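Local coordinates for protein nucleoporin nup120 (Schizosaccharomyces pombe, PDB 4GQ2) that serves as a structural component of the nuclear pore complex, combining a beta-propeller with an extended helical region, at residues A[790-793]-A[794-798]; A[809-812]-A[813-816]. All coordinates share one frame; numbering follows the deposited sequence.

Both contacts are local, made between residues a few positions apart, and they come in series along the helical part of the chain. Contact 1 lies in the first turns of helix 790-803; contact 2 follows after the intervening loop, at the start of helix 812-822. Their centres are about 19 Å apart and their nearest atoms about 6 Å, so they do not touch. Contact 1 packs against helix 672-703 about 12 Å from the centre of the chain, whereas contact 2, about 24 Å out, packs against helices 719-739 and 770-777. Together they mark two successive helices of the helical part of this nuclear pore component, the second probably leading into its HEAT-repeat region.

Contact 1: residues A[790-793]-A[794-798]; sequences PLHA and TVISS
A local, intrahelical contact in the first turns of helix 790-803 joins Pro790 to Thr794 and Ala793 to Ser797, each hydroxyl folding back on a carbonyl one turn earlier. Thr794 OG1 donates to Pro790 O at 2.7 Å, while its own N reaches the same oxygen from above the carbonyl plane, so two donors grip one acceptor. Ser797 repeats the pattern on Ala793 O: OG donates at 2.6 Å, and OG and N come from opposite faces of the carbonyl plane. In both residues the hydroxyl stands beside the backbone N (chi1 -56° in Thr794), which turns it back along the helix and satisfies it within a buried environment. Between these polar pairs run ordinary i to i+4 bonds, such as Val795 N to Leu791 O at 3.1 Å. On another side, His792 and Ile796 lie alongside each other, and Ile796 CG1 sits over one face of the imidazole, 3.9 Å from its centroid, in a CH-pi contact. Leu791 CD1 and Val795 CG2 make a looser apolar pair at 4.3 Å. Thr794 OG1 in turn accepts from Ser780 N of the short strand 780-781, while Leu791, Thr794 and Ser798 rest on helix 672-703.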
loop_
_atom_site.group_PDB
_atom_site.type_symbol
_atom_site.label_atom_id
_atom_site.label_comp_id
_atom_site.label_asym_id
_atom_site.label_seq_id
_atom_site.Cartn_x
_atom_site.Cartn_y
_atom_site.Cartn_z
ATOM N N PRO A 790 -23.988 -0.418 2.824
ATOM C CA PRO A 790 -22.911 -0.793 3.753
ATOM C C PRO A 790 -21.584 -0.121 3.414
ATOM O O PRO A 790 -20.686 -0.075 4.261
ATOM C CB PRO A 790 -22.789 -2.309 3.571
ATOM C CG PRO A 790 -23.377 -2.581 2.229
ATOM C CD PRO A 790 -24.497 -1.588 2.089
ATOM N N LEU A 791 -21.463 0.395 2.192
ATOM C CA LEU A 791 -20.277 1.154 1.798
ATOM C C LEU A 791 -20.124 2.422 2.634
ATOM O O LEU A 791 -19.116 2.586 3.323
ATOM C CB LEU A 791 -20.301 1.483 0.308
ATOM C CG LEU A 791 -19.243 2.457 -0.221
ATOM C CD1 LEU A 791 -17.823 1.947 -0.006
ATOM C CD2 LEU A 791 -19.505 2.719 -1.697
ATOM N N HIS A 792 -21.126 3.301 2.583
ATOM C CA HIS A 792 -21.120 4.530 3.375
ATOM C C HIS A 792 -21.006 4.276 4.864
ATOM O O HIS A 792 -20.352 5.041 5.586
ATOM C CB HIS A 792 -22.360 5.372 3.071
ATOM C CG HIS A 792 -22.399 6.680 3.825
ATOM N ND1 HIS A 792 -21.766 7.785 3.389
ATOM C CD2 HIS A 792 -22.989 7.020 5.040
ATOM C CE1 HIS A 792 -21.952 8.789 4.269
ATOM N NE2 HIS A 792 -22.698 8.319 5.281
ATOM N N ALA A 793 -21.632 3.203 5.343
ATOM C CA ALA A 793 -21.610 2.899 6.776
ATOM C C ALA A 793 -20.228 2.455 7.231
ATOM O O ALA A 793 -19.781 2.833 8.310
ATOM C CB ALA A 793 -22.664 1.854 7.136
ATOM N N THR A 794 -19.556 1.650 6.413
ATOM C CA THR A 794 -18.218 1.162 6.760
ATOM C C THR A 794 -17.204 2.313 6.798
ATOM O O THR A 794 -16.454 2.460 7.770
ATOM C CB THR A 794 -17.784 0.013 5.837
ATOM O OG1 THR A 794 -18.774 -1.021 5.902
ATOM C CG2 THR A 794 -16.431 -0.569 6.254
ATOM N N VAL A 795 -17.222 3.152 5.767
ATOM C CA VAL A 795 -16.381 4.339 5.746
ATOM C C VAL A 795 -16.593 5.132 7.033
ATOM O O VAL A 795 -15.659 5.295 7.830
ATOM C CB VAL A 795 -16.661 5.218 4.511
ATOM C CG1 VAL A 795 -15.775 6.454 4.531
ATOM C CG2 VAL A 795 -16.438 4.423 3.230
ATOM N N ILE A 796 -17.829 5.589 7.241
ATOM C CA ILE A 796 -18.182 6.416 8.399
ATOM C C ILE A 796 -17.761 5.761 9.712
ATOM O O ILE A 796 -17.173 6.416 10.575
ATOM C CB ILE A 796 -19.691 6.790 8.389
ATOM C CG1 ILE A 796 -19.949 7.955 7.429
ATOM C CG2 ILE A 796 -20.199 7.145 9.781
ATOM C CD1 ILE A 796 -19.372 9.285 7.873
ATOM N N SER A 797 -18.035 4.466 9.852
ATOM C CA SER A 797 -17.638 3.729 11.056
ATOM C C SER A 797 -16.123 3.719 11.239
ATOM O O SER A 797 -15.631 3.960 12.346
ATOM C CB SER A 797 -18.173 2.297 11.022
ATOM O OG SER A 797 -19.576 2.295 10.832
ATOM N N SER A 798 -15.399 3.440 10.147
ATOM C CA SER A 798 -13.929 3.443 10.143
ATOM C C SER A 798 -13.383 4.790 10.575
ATOM O O SER A 798 -12.479 4.853 11.405
ATOM C CB SER A 798 -13.386 3.091 8.760
ATOM O OG SER A 798 -13.866 1.829 8.332
#

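Contact 2: residues A[809-812]-A[813-816]; sequences ENDL and VTEL
Asp811 meets Val813 and Thr814 as the N-cap of helix 812-822, where the loop after helix 790-803 turns into a helix that probably leads into the HEAT-repeat region. The cap is light: Asp811 OD2 accepts from Val813 N in a weak bond of 3.3 Å, bent to 134° at the hydrogen. With CG anti to the backbone N (chi1 -162°), the carboxylate lies alongside Val813, pointing the same way, where OD2 can meet its N-H. The other carboxylate oxygen, OD1, forms a salt bridge with Arg730 of helix 719-739, which ties the cap to a neighbouring helix and would probably favour its charged form. The backbone closes the first turn more firmly. Glu815 N reaches Asp811 O at 3.0 Å in the carbonyl plane, and Leu816 N bonds to Leu812 O at 2.9 Å.

The tightly packed side belongs to the leucines. Leu812 sits on Phe734 and Phe774, and Leu816 on Phe734, Phe773 and Leu777, so the new helix is wedged against helices 719-739 and 770-777. The looser, partly exposed side is at Asn810 and Glu815, which lean on Phe877 and Gln876 of a loop. The glutamate chain runs extended past CG back toward the loop, with its CG 3.3 Å from Asp811 O, but Glu815 OE2 comes no nearer to Asn810 than 3.6 Å, at Asn810 CB. Beside the cap, a water bridges Asp811 and Thr814: it donates to Asp811 OD2 at 2.9 Å and hydrogen-bonds Thr814 OG1 at 2.5 Å.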
loop_
_atom_site.group_PDB
_atom_site.type_symbol
_atom_site.label_atom_id
_atom_site.label_comp_id
_atom_site.label_asym_id
_atom_site.label_seq_id
_atom_site.Cartn_x
_atom_site.Cartn_y
_atom_site.Cartn_z
ATOM N N GLU A 809 -10.493 3.466 26.015
ATOM C CA GLU A 809 -10.248 2.723 24.778
ATOM C C GLU A 809 -8.822 2.206 24.623
ATOM O O GLU A 809 -7.865 2.776 25.161
ATOM C CB GLU A 809 -10.639 3.554 23.548
ATOM C CG GLU A 809 -11.805 2.997 22.737
ATOM C CD GLU A 809 -13.059 2.762 23.562
ATOM O OE1 GLU A 809 -13.968 3.615 23.513
ATOM O OE2 GLU A 809 -13.138 1.726 24.257
ATOM N N ASN A 810 -8.706 1.101 23.894
ATOM C CA ASN A 810 -7.417 0.591 23.475
ATOM C C ASN A 810 -6.931 1.342 22.242
ATOM O O ASN A 810 -7.713 1.995 21.548
ATOM C CB ASN A 810 -7.497 -0.913 23.197
ATOM C CG ASN A 810 -7.569 -1.742 24.469
ATOM O OD1 ASN A 810 -6.871 -1.470 25.449
ATOM N ND2 ASN A 810 -8.410 -2.770 24.455
ATOM N N ASP A 811 -5.635 1.247 21.983
ATOM C CA ASP A 811 -5.024 1.925 20.860
ATOM C C ASP A 811 -5.338 1.244 19.534
ATOM O O ASP A 811 -5.239 0.017 19.405
ATOM C CB ASP A 811 -3.516 1.997 21.048
ATOM C CG ASP A 811 -2.885 3.028 20.165
ATOM O OD1 ASP A 811 -3.200 4.220 20.349
ATOM O OD2 ASP A 811 -2.084 2.654 19.287
ATOM N N LEU A 812 -5.698 2.060 18.551
ATOM C CA LEU A 812 -6.024 1.589 17.202
ATOM C C LEU A 812 -4.871 0.838 16.520
ATOM O O LEU A 812 -5.098 -0.157 15.822
ATOM C CB LEU A 812 -6.472 2.776 16.351
ATOM C CG LEU A 812 -7.119 2.645 14.965
ATOM C CD1 LEU A 812 -6.099 2.320 13.873
ATOM C CD2 LEU A 812 -8.283 1.666 14.980
ATOM N N VAL A 813 -3.641 1.301 16.728
ATOM C CA VAL A 813 -2.473 0.627 16.148
ATOM C C VAL A 813 -2.371 -0.778 16.717
ATOM O O VAL A 813 -2.228 -1.744 15.975
ATOM C CB VAL A 813 -1.164 1.398 16.394
ATOM C CG1 VAL A 813 0.028 0.593 15.916
ATOM C CG2 VAL A 813 -1.195 2.743 15.682
ATOM N N THR A 814 -2.476 -0.887 18.038
ATOM C CA THR A 814 -2.375 -2.181 18.690
ATOM C C THR A 814 -3.451 -3.127 18.172
ATOM O O THR A 814 -3.155 -4.270 17.817
ATOM C CB THR A 814 -2.449 -2.059 20.215
ATOM O OG1 THR A 814 -1.446 -1.138 20.670
ATOM C CG2 THR A 814 -2.215 -3.405 20.855
ATOM N N GLU A 815 -4.683 -2.630 18.102
ATOM C CA GLU A 815 -5.820 -3.408 17.617
ATOM C C GLU A 815 -5.596 -3.923 16.198
ATOM O O GLU A 815 -5.745 -5.113 15.939
ATOM C CB GLU A 815 -7.103 -2.577 17.668
ATOM C CG GLU A 815 -7.619 -2.294 19.077
ATOM C CD GLU A 815 -8.917 -1.497 19.087
ATOM O OE1 GLU A 815 -9.487 -1.240 18.002
ATOM O OE2 GLU A 815 -9.371 -1.124 20.189
ATOM N N LEU A 816 -5.234 -3.025 15.284
ATOM C CA LEU A 816 -5.067 -3.421 13.895
ATOM C C LEU A 816 -3.900 -4.394 13.732
ATOM O O LEU A 816 -4.068 -5.462 13.129
ATOM C CB LEU A 816 -4.927 -2.203 12.964
ATOM C CG LEU A 816 -4.616 -2.514 11.496
ATOM C CD1 LEU A 816 -5.663 -3.451 10.902
ATOM C CD2 LEU A 816 -4.509 -1.229 10.679
HETATM O O HOH W 1 0.048 0.824 20.072
#